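Local coordinates for protein PipY (Synechococcus elongatus, PDB 5NLC) that binds pyridoxal 5'-phosphate in a modified TIM barrel and is probably involved in the homeostasis of this vitamin B6 cofactor, at residues 9-14 with 212-217; 35-40 with 60-65; 85-90 with 206-211; 92-97 with 141-146. One frame throughout, in Å; residues are numbered along the deposited sequence.

Interaction 1. Residues 9-14 with 212-217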
loop_
_atom_site.group_PDB
_atom_site.type_symbol
_atom_site.label_atom_id
_atom_site.label_comp_id
_atom_site.label_asym_id
_atom_site.label_seq_id
_atom_site.Cartn_x
_atom_site.Cartn_y
_atom_site.Cartn_z
ATOM N N ALA A 9 10.346 17.327 6.103
ATOM C CA ALA A 9 9.935 18.667 5.645
ATOM C C ALA A 9 10.181 18.911 4.157
ATOM O O ALA A 9 9.397 19.620 3.447
ATOM C CB ALA A 9 10.654 19.742 6.426
ATOM N N SER A 10 11.309 18.391 3.703
ATOM C CA SER A 10 11.721 18.567 2.339
ATOM C C SER A 10 10.812 17.771 1.445
ATOM O O SER A 10 10.307 18.291 0.427
ATOM C CB SER A 10 13.191 18.201 2.189
ATOM O OG SER A 10 13.549 18.295 0.859
ATOM N N LEU A 11 10.554 16.517 1.813
ATOM C CA LEU A 11 9.618 15.713 1.034
ATOM C C LEU A 11 8.233 16.271 1.005
ATOM O O LEU A 11 7.620 16.396 -0.092
ATOM C CB LEU A 11 9.551 14.330 1.581
ATOM C CG LEU A 11 10.788 13.527 1.368
ATOM C CD1 LEU A 11 10.922 12.456 2.458
ATOM C CD2 LEU A 11 10.709 12.915 -0.000
ATOM N N ARG A 12 7.707 16.616 2.174
ATOM C CA ARG A 12 6.353 17.178 2.208
ATOM C C ARG A 12 6.253 18.474 1.358
ATOM O O ARG A 12 5.201 18.728 0.776
ATOM C CB ARG A 12 5.889 17.460 3.637
ATOM C CG ARG A 12 5.614 16.191 4.390
ATOM C CD ARG A 12 5.300 16.513 5.853
ATOM N NE ARG A 12 4.599 15.376 6.481
ATOM C CZ ARG A 12 3.968 15.388 7.669
ATOM N NH1 ARG A 12 3.926 16.491 8.439
ATOM N NH2 ARG A 12 3.389 14.258 8.099
ATOM N N SER A 13 7.334 19.271 1.275
ATOM C CA SER A 13 7.266 20.480 0.479
ATOM C C SER A 13 7.122 20.162 -1.012
ATOM O O SER A 13 6.656 21.003 -1.754
ATOM C CB SER A 13 8.436 21.418 0.743
ATOM O OG SER A 13 9.627 20.874 0.197
ATOM N N GLN A 14 7.543 18.978 -1.437
ATOM C CA GLN A 14 7.427 18.577 -2.822
ATOM C C GLN A 14 6.074 17.960 -3.153
ATOM O O GLN A 14 5.785 17.833 -4.291
ATOM C CB GLN A 14 8.551 17.617 -3.240
ATOM C CG GLN A 14 9.944 18.156 -3.024
ATOM C CD GLN A 14 11.018 17.105 -3.189
ATOM O OE1 GLN A 14 11.728 16.779 -2.245
ATOM N NE2 GLN A 14 11.145 16.580 -4.390
ATOM N N GLY A 212 11.768 5.363 1.930
ATOM C CA GLY A 212 12.480 4.708 3.008
ATOM C C GLY A 212 13.650 5.569 3.433
ATOM O O GLY A 212 13.527 6.458 4.264
ATOM N N THR A 213 14.761 5.354 2.736
ATOM C CA THR A 213 15.993 6.084 2.986
ATOM C C THR A 213 15.915 7.604 2.826
ATOM O O THR A 213 16.479 8.347 3.667
ATOM C CB THR A 213 17.079 5.420 2.128
ATOM O OG1 THR A 213 17.306 4.120 2.704
ATOM C CG2 THR A 213 18.395 6.208 2.102
ATOM N N GLN A 214 15.220 8.100 1.794
ATOM C CA GLN A 214 15.047 9.568 1.646
ATOM C C GLN A 214 14.451 10.223 2.922
ATOM O O GLN A 214 14.651 11.390 3.156
ATOM C CB GLN A 214 14.170 9.943 0.456
ATOM C CG GLN A 214 14.886 10.394 -0.808
ATOM C CD GLN A 214 13.901 10.949 -1.849
ATOM O OE1 GLN A 214 13.154 10.190 -2.457
ATOM N NE2 GLN A 214 13.900 12.279 -2.046
ATOM N N LEU A 215 13.674 9.481 3.697
ATOM C CA LEU A 215 13.092 9.980 4.942
ATOM C C LEU A 215 13.973 9.686 6.174
ATOM O O LEU A 215 14.232 10.572 7.009
ATOM C CB LEU A 215 11.685 9.374 5.116
ATOM C CG LEU A 215 10.713 9.865 6.215
ATOM C CD1 LEU A 215 10.766 9.042 7.496
ATOM C CD2 LEU A 215 10.913 11.307 6.609
ATOM N N PHE A 216 14.373 8.425 6.317
ATOM C CA PHE A 216 15.053 7.981 7.510
ATOM C C PHE A 216 16.529 8.213 7.319
ATOM O O PHE A 216 16.986 8.620 6.238
ATOM C CB PHE A 216 14.800 6.488 7.758
ATOM C CG PHE A 216 13.414 6.164 8.298
ATOM C CD1 PHE A 216 13.042 6.514 9.620
ATOM C CD2 PHE A 216 12.505 5.494 7.536
ATOM C CE1 PHE A 216 11.793 6.218 10.118
ATOM C CE2 PHE A 216 11.261 5.223 8.020
ATOM C CZ PHE A 216 10.907 5.543 9.332
ATOM N N GLY A 217 17.311 7.931 8.341
ATOM C CA GLY A 217 18.766 7.923 8.115
ATOM C C GLY A 217 19.212 7.003 6.959
ATOM O O GLY A 217 18.393 6.354 6.313
#
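The loop leaving the last barrel strand, 208-211, carries two pyridoxal 5'-phosphate-binding residues, G212 and T213, and its next residues, Q214 and L215, rest on L11 of the N-terminal helix. No cofactor is bound in this chain. CD2 of L11 lies over a face of the Q214 amide, 3.8 Å from its NE2, while CD1 meets both loop residues, 3.9 Å from the backbone O of Q214 and 4.1 Å from CB of L215. CG of L11 stands anti to the carbonyl carbon (chi1 -69°), which turns the isobutyl group from the helix toward the loop. Shortening L11 to an alanine would remove both methyls and is likely to open a gap beside L215 and under the Q214 amide. In this modified TIM barrel helix 4-14 precedes the first strand, 20-24, and both leucines also touch that strand, L11 on L21 and L215 on A23. The loop is itself tightly turned: G212 O accepts from L215 N at 3.1 Å and from F216 N at 3.0 Å. Q214 is held at two points, OE1 by W198 NE1 and its backbone O by R7 NH1.

Interaction 2. Residues 35-40 with 60-65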
loop_
_atom_site.group_PDB
_atom_site.type_symbol
_atom_site.label_atom_id
_atom_site.label_comp_id
_atom_site.label_asym_id
_atom_site.label_seq_id
_atom_site.Cartn_x
_atom_site.Cartn_y
_atom_site.Cartn_z
ATOM N N GLU A 35 11.244 9.137 16.407
ATOM C CA GLU A 35 11.742 10.401 15.860
ATOM C C GLU A 35 10.880 10.938 14.676
ATOM O O GLU A 35 10.587 12.153 14.615
ATOM C CB GLU A 35 13.246 10.327 15.528
ATOM C CG GLU A 35 13.907 11.621 15.131
ATOM C CD GLU A 35 15.416 11.518 14.881
ATOM O OE1 GLU A 35 16.093 10.518 15.314
ATOM O OE2 GLU A 35 15.953 12.443 14.234
ATOM N N ALA A 36 10.516 10.048 13.754
ATOM C CA ALA A 36 9.663 10.413 12.656
ATOM C C ALA A 36 8.309 10.858 13.078
ATOM O O ALA A 36 7.778 11.831 12.535
ATOM C CB ALA A 36 9.566 9.298 11.636
ATOM N N TYR A 37 7.739 10.169 14.044
ATOM C CA TYR A 37 6.461 10.553 14.635
ATOM C C TYR A 37 6.489 11.970 15.238
ATOM O O TYR A 37 5.589 12.800 15.010
ATOM C CB TYR A 37 6.012 9.481 15.615
ATOM C CG TYR A 37 4.597 9.667 16.125
ATOM C CD1 TYR A 37 4.338 10.578 17.141
ATOM C CD2 TYR A 37 3.553 8.936 15.610
ATOM C CE1 TYR A 37 3.048 10.778 17.631
ATOM C CE2 TYR A 37 2.237 9.106 16.123
ATOM C CZ TYR A 37 2.020 10.027 17.107
ATOM O OH TYR A 37 0.768 10.273 17.599
ATOM N N ALA A 38 7.564 12.278 15.936
ATOM C CA ALA A 38 7.697 13.594 16.528
ATOM C C ALA A 38 7.766 14.651 15.471
ATOM O O ALA A 38 7.354 15.740 15.698
ATOM C CB ALA A 38 8.975 13.630 17.369
ATOM N N ALA A 39 8.307 14.321 14.315
ATOM C CA ALA A 39 8.361 15.275 13.199
ATOM C C ALA A 39 7.055 15.377 12.429
ATOM O O ALA A 39 6.970 16.227 11.563
ATOM C CB ALA A 39 9.460 14.884 12.228
ATOM N N GLY A 40 6.066 14.549 12.736
ATOM C CA GLY A 40 4.734 14.652 12.145
ATOM C C GLY A 40 4.332 13.410 11.308
ATOM O O GLY A 40 3.206 13.359 10.785
ATOM N N THR A 60 2.768 0.903 20.768
ATOM C CA THR A 60 1.305 1.037 20.909
ATOM C C THR A 60 0.810 2.185 21.776
ATOM O O THR A 60 -0.400 2.496 21.752
ATOM C CB THR A 60 0.651 -0.261 21.441
ATOM O OG1 THR A 60 1.187 -0.612 22.699
ATOM C CG2 THR A 60 0.917 -1.356 20.469
ATOM N N ASP A 61 1.709 2.839 22.512
ATOM C CA ASP A 61 1.300 4.102 23.139
ATOM C C ASP A 61 0.802 5.120 22.097
ATOM O O ASP A 61 -0.082 5.909 22.422
ATOM C CB ASP A 61 2.445 4.727 23.935
ATOM C CG ASP A 61 3.644 5.028 23.045
ATOM O OD1 ASP A 61 4.089 4.002 22.453
ATOM O OD2 ASP A 61 4.067 6.241 22.902
ATOM N N LEU A 62 1.348 5.112 20.856
ATOM C CA LEU A 62 1.092 6.157 19.835
ATOM C C LEU A 62 -0.306 5.937 19.270
ATOM O O LEU A 62 -0.565 4.891 18.686
ATOM C CB LEU A 62 2.160 6.125 18.712
ATOM C CG LEU A 62 3.625 6.319 19.219
ATOM C CD1 LEU A 62 4.627 6.066 18.091
ATOM C CD2 LEU A 62 3.918 7.685 19.779
ATOM N N PRO A 63 -1.206 6.908 19.452
ATOM C CA PRO A 63 -2.642 6.603 19.217
ATOM C C PRO A 63 -3.077 6.513 17.697
ATOM O O PRO A 63 -4.019 5.779 17.364
ATOM C CB PRO A 63 -3.332 7.784 19.922
ATOM C CG PRO A 63 -2.401 8.926 19.588
ATOM C CD PRO A 63 -0.993 8.352 19.657
ATOM N N ASP A 64 -2.374 7.216 16.823
ATOM C CA ASP A 64 -2.774 7.461 15.430
ATOM C C ASP A 64 -1.661 7.100 14.431
ATOM O O ASP A 64 -1.455 7.741 13.434
ATOM C CB ASP A 64 -3.080 8.898 15.348
ATOM C CG ASP A 64 -1.992 9.726 15.919
ATOM O OD1 ASP A 64 -1.024 9.136 16.566
ATOM O OD2 ASP A 64 -2.096 10.952 15.709
ATOM N N LEU A 65 -0.888 6.094 14.784
ATOM C CA LEU A 65 0.092 5.522 13.926
ATOM C C LEU A 65 -0.696 4.546 13.037
ATOM O O LEU A 65 -1.405 3.699 13.550
ATOM C CB LEU A 65 1.165 4.832 14.806
ATOM C CG LEU A 65 2.539 4.638 14.168
ATOM C CD1 LEU A 65 3.423 3.968 15.201
ATOM C CD2 LEU A 65 2.424 3.704 12.967
#
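The backbone O of Y37 is gripped twice, by G40 N at 2.9 Å and by NH1 of R42, while the phenol of the same residue reaches across to L62, P63 and D64. The first of these bonds belongs to a Schellman motif, with G40 at positive phi the first residue to leave helical angles. CG of Y37 lies anti to the backbone N (chi1 -171°), a setting that carries the ring outward from the helix to the loop. There OH donates to OD1 of D64, which lies in the ring plane at the edge; the modelled separation of 2.4 Å is unusually short, and its exact value is doubtful. Ring and carboxylate are inclined by 64°. The other carboxylate oxygen, OD2, forms a salt bridge with R42, which also makes a cation-pi contact with Y37. L62 covers one face of the ring in a CH-pi contact: its CD2 sits 3.9 Å from the centroid of the Y37 ring and only 11° off the normal. P63, a calcium-binding residue with no ion on this chain, brings CD to 3.3 Å from Y37 OH. The contact thus ties helix 30-38 at the surface to the loop between helix 49-56 and strand 66-69, with a salt bridge from D61 to R34 on the same helix and L65 packing on F44 of strand 43-46.

Interaction 3. Residues 85-90 with 206-211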
loop_
_atom_site.group_PDB
_atom_site.type_symbol
_atom_site.label_atom_id
_atom_site.label_comp_id
_atom_site.label_asym_id
_atom_site.label_seq_id
_atom_site.Cartn_x
_atom_site.Cartn_y
_atom_site.Cartn_z
ATOM N N PHE A 85 -2.185 -4.914 10.861
ATOM C CA PHE A 85 -2.075 -3.837 9.896
ATOM C C PHE A 85 -3.414 -3.142 9.727
ATOM O O PHE A 85 -4.469 -3.763 9.685
ATOM C CB PHE A 85 -1.537 -4.390 8.584
ATOM C CG PHE A 85 -0.046 -4.736 8.654
ATOM C CD1 PHE A 85 0.905 -3.766 8.412
ATOM C CD2 PHE A 85 0.363 -5.994 8.953
ATOM C CE1 PHE A 85 2.259 -4.047 8.505
ATOM C CE2 PHE A 85 1.700 -6.321 9.052
ATOM C CZ PHE A 85 2.663 -5.351 8.820
ATOM N N ASP A 86 -3.375 -1.860 9.518
ATOM C CA ASP A 86 -4.537 -1.046 9.173
ATOM C C ASP A 86 -4.849 -1.108 7.649
ATOM O O ASP A 86 -6.002 -1.135 7.259
ATOM C CB ASP A 86 -4.222 0.403 9.611
ATOM C CG ASP A 86 -3.946 0.482 11.105
ATOM O OD1 ASP A 86 -4.904 0.090 11.821
ATOM O OD2 ASP A 86 -2.794 0.771 11.527
ATOM N N TRP A 87 -3.799 -1.109 6.845
ATOM C CA TRP A 87 -3.813 -1.172 5.397
ATOM C C TRP A 87 -2.983 -2.339 4.924
ATOM O O TRP A 87 -1.824 -2.559 5.422
ATOM C CB TRP A 87 -3.182 0.080 4.740
ATOM C CG TRP A 87 -4.056 1.285 4.740
ATOM C CD1 TRP A 87 -4.248 2.105 5.771
ATOM C CD2 TRP A 87 -4.839 1.809 3.656
ATOM N NE1 TRP A 87 -5.129 3.101 5.448
ATOM C CE2 TRP A 87 -5.487 2.953 4.140
ATOM C CE3 TRP A 87 -5.069 1.411 2.339
ATOM C CZ2 TRP A 87 -6.399 3.692 3.371
ATOM C CZ3 TRP A 87 -5.919 2.202 1.543
ATOM C CH2 TRP A 87 -6.609 3.268 2.079
ATOM N N ILE A 88 -3.524 -3.061 3.944
ATOM C CA ILE A 88 -2.776 -4.112 3.270
ATOM C C ILE A 88 -2.800 -3.786 1.794
ATOM O O ILE A 88 -3.873 -3.811 1.187
ATOM C CB ILE A 88 -3.384 -5.511 3.557
ATOM C CG1 ILE A 88 -3.415 -5.776 5.040
ATOM C CG2 ILE A 88 -2.633 -6.556 2.729
ATOM C CD1 ILE A 88 -4.193 -7.010 5.431
ATOM N N HIS A 89 -1.631 -3.437 1.219
ATOM C CA HIS A 89 -1.565 -2.955 -0.184
ATOM C C HIS A 89 -1.409 -4.047 -1.211
ATOM O O HIS A 89 -1.635 -3.812 -2.384
ATOM C CB HIS A 89 -0.429 -1.941 -0.351
ATOM C CG HIS A 89 -0.638 -0.684 0.425
ATOM N ND1 HIS A 89 -0.776 0.537 -0.196
ATOM C CD2 HIS A 89 -0.726 -0.441 1.767
ATOM C CE1 HIS A 89 -0.929 1.477 0.730
ATOM N NE2 HIS A 89 -0.892 0.918 1.927
ATOM N N SER A 90 -1.082 -5.267 -0.818
ATOM C CA SER A 90 -0.594 -6.247 -1.730
ATOM C C SER A 90 -1.609 -7.331 -1.919
ATOM O O SER A 90 -1.275 -8.520 -1.937
ATOM C CB SER A 90 0.685 -6.835 -1.157
ATOM O OG SER A 90 0.509 -7.229 0.221
ATOM N N ALA A 206 -0.846 9.263 -8.153
ATOM C CA ALA A 206 -0.678 8.445 -6.897
ATOM C C ALA A 206 -1.263 9.142 -5.695
ATOM O O ALA A 206 -1.120 10.374 -5.529
ATOM C CB ALA A 206 0.796 8.151 -6.587
ATOM N N THR A 207 -1.890 8.391 -4.843
ATOM C CA THR A 207 -2.304 8.915 -3.554
ATOM C C THR A 207 -1.456 8.396 -2.376
ATOM O O THR A 207 -1.505 8.986 -1.298
ATOM C CB THR A 207 -3.776 8.629 -3.292
ATOM O OG1 THR A 207 -3.997 7.214 -3.250
ATOM C CG2 THR A 207 -4.708 9.331 -4.407
ATOM N N TRP A 208 -0.770 7.274 -2.530
ATOM C CA TRP A 208 0.096 6.737 -1.493
ATOM C C TRP A 208 1.430 6.480 -2.154
ATOM O O TRP A 208 1.445 5.713 -3.099
ATOM C CB TRP A 208 -0.398 5.373 -0.986
ATOM C CG TRP A 208 -1.628 5.360 -0.167
ATOM C CD1 TRP A 208 -2.798 4.755 -0.517
ATOM C CD2 TRP A 208 -1.801 5.796 1.208
ATOM N NE1 TRP A 208 -3.686 4.786 0.539
ATOM C CE2 TRP A 208 -3.126 5.471 1.589
ATOM C CE3 TRP A 208 -0.996 6.439 2.129
ATOM C CZ2 TRP A 208 -3.649 5.808 2.846
ATOM C CZ3 TRP A 208 -1.510 6.748 3.422
ATOM C CH2 TRP A 208 -2.822 6.471 3.739
ATOM N N ILE A 209 2.519 7.096 -1.683
ATOM C CA ILE A 209 3.845 6.733 -2.120
ATOM C C ILE A 209 4.668 6.128 -0.964
ATOM O O ILE A 209 4.353 6.353 0.194
ATOM C CB ILE A 209 4.620 7.914 -2.754
ATOM C CG1 ILE A 209 4.836 9.052 -1.751
ATOM C CG2 ILE A 209 3.838 8.418 -3.962
ATOM C CD1 ILE A 209 5.736 10.140 -2.239
ATOM N N ARG A 210 5.732 5.438 -1.306
ATOM C CA ARG A 210 6.532 4.612 -0.356
ATOM C C ARG A 210 7.944 5.093 -0.372
ATOM O O ARG A 210 8.628 4.910 -1.382
ATOM C CB ARG A 210 6.592 3.096 -0.763
ATOM C CG ARG A 210 5.290 2.490 -1.039
ATOM C CD ARG A 210 5.274 0.994 -1.402
ATOM N NE ARG A 210 5.917 0.555 -2.642
ATOM C CZ ARG A 210 5.423 0.739 -3.862
ATOM N NH1 ARG A 210 4.304 1.444 -4.060
ATOM N NH2 ARG A 210 6.055 0.223 -4.898
ATOM N N VAL A 211 8.427 5.660 0.730
ATOM C CA VAL A 211 9.792 6.164 0.768
ATOM C C VAL A 211 10.489 5.715 2.048
ATOM O O VAL A 211 9.863 5.655 3.088
ATOM C CB VAL A 211 9.799 7.705 0.682
ATOM C CG1 VAL A 211 9.254 8.191 -0.649
ATOM C CG2 VAL A 211 8.888 8.277 1.755
#
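The W208 side chain crosses those of W87 and H89 at about a right angle, giving one aromatic cluster with two T-shaped contacts. CG of W208 lies anti to the carbonyl carbon (chi1 -71°), which sends the indole across to both partners. Toward W87 it presents an edge. Its five-membered ring centroid lies 4.7 Å from that of the W87 six-membered ring, with the planes at 70°, and W208 CZ2 lies over the W87 face toward the rim, 3.5 Å from W87 CZ2. Along the same edge, W208 NE1 is 3.6 Å from W87 CH2. Toward H89 the roles change: W208 offers a face, and the imidazole meets it edge-on at a plane angle of 76°, its CE1 4.0 Å from W208 CD1. The imidazole is gripped at both nitrogens, NE2 by H68 ND1 and ND1 by S191 OG, which fixes its rotation. With an alanine at W87, the W208 edge would probably face a gap in the barrel core, and H68 would lose the indole on which it stacks. R210, which binds pyridoxal 5'-phosphate when present, also points into the barrel. Strands 87-91 and 208-211 are not neighbours in the parallel sheet; strands 66-69, 43-46 and 20-24 lie between them, so the cluster bridges the inside of the barrel, where H68 and H43 add further aromatic contacts and I22 touches both H89 and W208.

Interaction 4. Residues 92-97 with 141-146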
loop_
_atom_site.group_PDB
_atom_site.type_symbol
_atom_site.label_atom_id
_atom_site.label_comp_id
_atom_site.label_asym_id
_atom_site.label_seq_id
_atom_site.Cartn_x
_atom_site.Cartn_y
_atom_site.Cartn_z
ATOM N N ASP A 92 -3.247 -9.578 -3.927
ATOM C CA ASP A 92 -2.921 -9.949 -5.288
ATOM C C ASP A 92 -3.793 -11.002 -5.936
ATOM O O ASP A 92 -3.542 -11.415 -7.075
ATOM C CB ASP A 92 -1.447 -10.389 -5.329
ATOM C CG ASP A 92 -1.200 -11.672 -4.534
ATOM O OD1 ASP A 92 -1.732 -11.916 -3.452
ATOM O OD2 ASP A 92 -0.449 -12.475 -5.035
ATOM N N SER A 93 -4.827 -11.451 -5.249
ATOM C CA SER A 93 -5.694 -12.487 -5.818
ATOM C C SER A 93 -7.055 -12.470 -5.147
ATOM O O SER A 93 -7.213 -11.927 -4.002
ATOM C CB SER A 93 -5.071 -13.860 -5.571
ATOM O OG SER A 93 -4.952 -14.086 -4.146
ATOM N N TRP A 94 -7.996 -13.122 -5.813
ATOM C CA TRP A 94 -9.306 -13.306 -5.237
ATOM C C TRP A 94 -9.155 -14.120 -3.948
ATOM O O TRP A 94 -9.745 -13.797 -2.895
ATOM C CB TRP A 94 -10.262 -14.034 -6.219
ATOM C CG TRP A 94 -11.387 -14.598 -5.497
ATOM C CD1 TRP A 94 -11.546 -15.876 -5.141
ATOM C CD2 TRP A 94 -12.471 -13.878 -4.891
ATOM N NE1 TRP A 94 -12.715 -16.033 -4.415
ATOM C CE2 TRP A 94 -13.277 -14.810 -4.228
ATOM C CE3 TRP A 94 -12.856 -12.543 -4.868
ATOM C CZ2 TRP A 94 -14.455 -14.443 -3.544
ATOM C CZ3 TRP A 94 -14.016 -12.185 -4.166
ATOM C CH2 TRP A 94 -14.789 -13.124 -3.541
ATOM N N ALA A 95 -8.401 -15.223 -4.005
ATOM C CA ALA A 95 -8.247 -16.055 -2.805
ATOM C C ALA A 95 -7.802 -15.282 -1.559
ATOM O O ALA A 95 -8.315 -15.483 -0.467
ATOM C CB ALA A 95 -7.215 -17.126 -3.072
ATOM N N LEU A 96 -6.865 -14.356 -1.751
ATOM C CA LEU A 96 -6.315 -13.648 -0.621
ATOM C C LEU A 96 -7.370 -12.656 -0.130
ATOM O O LEU A 96 -7.528 -12.450 1.105
ATOM C CB LEU A 96 -5.016 -12.910 -0.953
ATOM C CG LEU A 96 -4.360 -12.153 0.240
ATOM C CD1 LEU A 96 -4.090 -13.035 1.442
ATOM C CD2 LEU A 96 -3.083 -11.382 -0.192
ATOM N N ALA A 97 -8.058 -12.018 -1.043
ATOM C CA ALA A 97 -9.087 -11.059 -0.644
ATOM C C ALA A 97 -10.173 -11.756 0.167
ATOM O O ALA A 97 -10.584 -11.241 1.241
ATOM C CB ALA A 97 -9.717 -10.409 -1.839
ATOM N N SER A 141 -17.052 -6.708 -4.541
ATOM C CA SER A 141 -18.038 -5.772 -4.039
ATOM C C SER A 141 -18.941 -6.306 -2.940
ATOM O O SER A 141 -19.410 -5.528 -2.125
ATOM C CB SER A 141 -18.919 -5.263 -5.202
ATOM O OG SER A 141 -18.088 -4.487 -6.051
ATOM N N GLN A 142 -19.116 -7.614 -2.870
ATOM C CA GLN A 142 -19.905 -8.229 -1.801
ATOM C C GLN A 142 -19.169 -8.663 -0.568
ATOM O O GLN A 142 -19.787 -9.206 0.350
ATOM C CB GLN A 142 -20.667 -9.405 -2.400
ATOM C CG GLN A 142 -21.628 -8.847 -3.439
ATOM C CD GLN A 142 -22.233 -9.902 -4.343
ATOM O OE1 GLN A 142 -21.739 -11.039 -4.445
ATOM N NE2 GLN A 142 -23.323 -9.520 -5.032
ATOM N N LEU A 143 -17.845 -8.524 -0.554
ATOM C CA LEU A 143 -17.077 -8.789 0.644
ATOM C C LEU A 143 -17.453 -7.716 1.675
ATOM O O LEU A 143 -17.351 -6.525 1.398
ATOM C CB LEU A 143 -15.577 -8.811 0.326
ATOM C CG LEU A 143 -15.093 -9.957 -0.552
ATOM C CD1 LEU A 143 -13.609 -9.779 -0.869
ATOM C CD2 LEU A 143 -15.348 -11.351 0.015
ATOM N N GLN A 144 -17.983 -8.122 2.812
ATOM C CA GLN A 144 -18.565 -7.164 3.764
ATOM C C GLN A 144 -17.644 -6.719 4.865
ATOM O O GLN A 144 -17.961 -5.748 5.547
ATOM C CB GLN A 144 -19.760 -7.827 4.465
ATOM C CG GLN A 144 -20.803 -8.334 3.512
ATOM C CD GLN A 144 -21.506 -7.204 2.794
ATOM O OE1 GLN A 144 -22.252 -6.431 3.414
ATOM N NE2 GLN A 144 -21.275 -7.090 1.480
ATOM N N GLN A 145 -16.546 -7.432 5.077
ATOM C CA GLN A 145 -15.693 -7.219 6.250
ATOM C C GLN A 145 -14.348 -6.554 5.939
ATOM O O GLN A 145 -13.469 -6.545 6.818
ATOM C CB GLN A 145 -15.335 -8.546 6.880
ATOM C CG GLN A 145 -16.439 -9.572 6.954
ATOM C CD GLN A 145 -17.552 -9.116 7.846
ATOM O OE1 GLN A 145 -17.351 -8.288 8.733
ATOM N NE2 GLN A 145 -18.692 -9.659 7.646
ATOM N N VAL A 146 -14.090 -6.226 4.698
ATOM C CA VAL A 146 -12.898 -5.462 4.340
ATOM C C VAL A 146 -13.301 -4.205 3.684
ATOM O O VAL A 146 -14.438 -4.122 3.254
ATOM C CB VAL A 146 -12.024 -6.273 3.405
ATOM C CG1 VAL A 146 -11.370 -7.458 4.147
ATOM C CG2 VAL A 146 -12.788 -6.715 2.160
#
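A97, in the first turn of helix 94-107, and L143, in the loop after helix 130-141, mark the closest approach of the two backbones, their CA atoms 8.4 Å apart. The contact belongs to the outer layer of the modified TIM barrel, where helix 94-107 follows strand 87-91 and the loop leads into strand 147-152. It is apolar and is carried by L143, whose CD2 meets W94 while CD1 touches both W94 and A97. CD2 meets the far end of the indole at 4.0 Å from W94 CH2, whereas CD1 lies 4.1 Å from the CB of A97 and 4.0 Å from the backbone O of A97. CD1 also comes to 4.1 Å from W94 CZ3, so the leucine fits into the angle between indole and helix backbone. The indole gets there because CG of W94 is anti to the backbone N (chi1 161°), which stretches the six-membered ring toward the loop; Q139 and L140 of helix 130-141 touch it as well. S93 is the N-cap of this helix, its OG accepting from L96 N at 3.1 Å. A hydrogen bond joins the same two elements: Q145 N donates to OD1 of D101, one turn further along helix 94-107. The loop also makes a side-chain bond of its own, in which Q144 NE2 reaches Q142 O at 2.8 Å along a nearly straight N-H (167°); the oxygen lies close to the plane of the Q144 amide, but the nitrogen stands well above the carbonyl plane of Q142, 68° out of it.

Overall arrangement
From the N terminus, helix 4-14 opens interaction 1, which closes only near the C terminus, on the loop after the last strand, and so encloses all the others. Interaction 2 comes next and closes a short loop, tying helix 30-38 to the approach to strand 66-69. It is complete before strand 87-91 opens interaction 3, which spans the barrel interior to strand 208-211. Within that span lies interaction 4, between helix 94-107 and the entry to strand 147-152; no two loops cross. Interactions 1 and 2 touch, with a probable hydrogen bond from R12 NH2 to G40 O, while interactions 1 and 4 lie on opposite sides of the chain's centre, their centres about 33 Å apart.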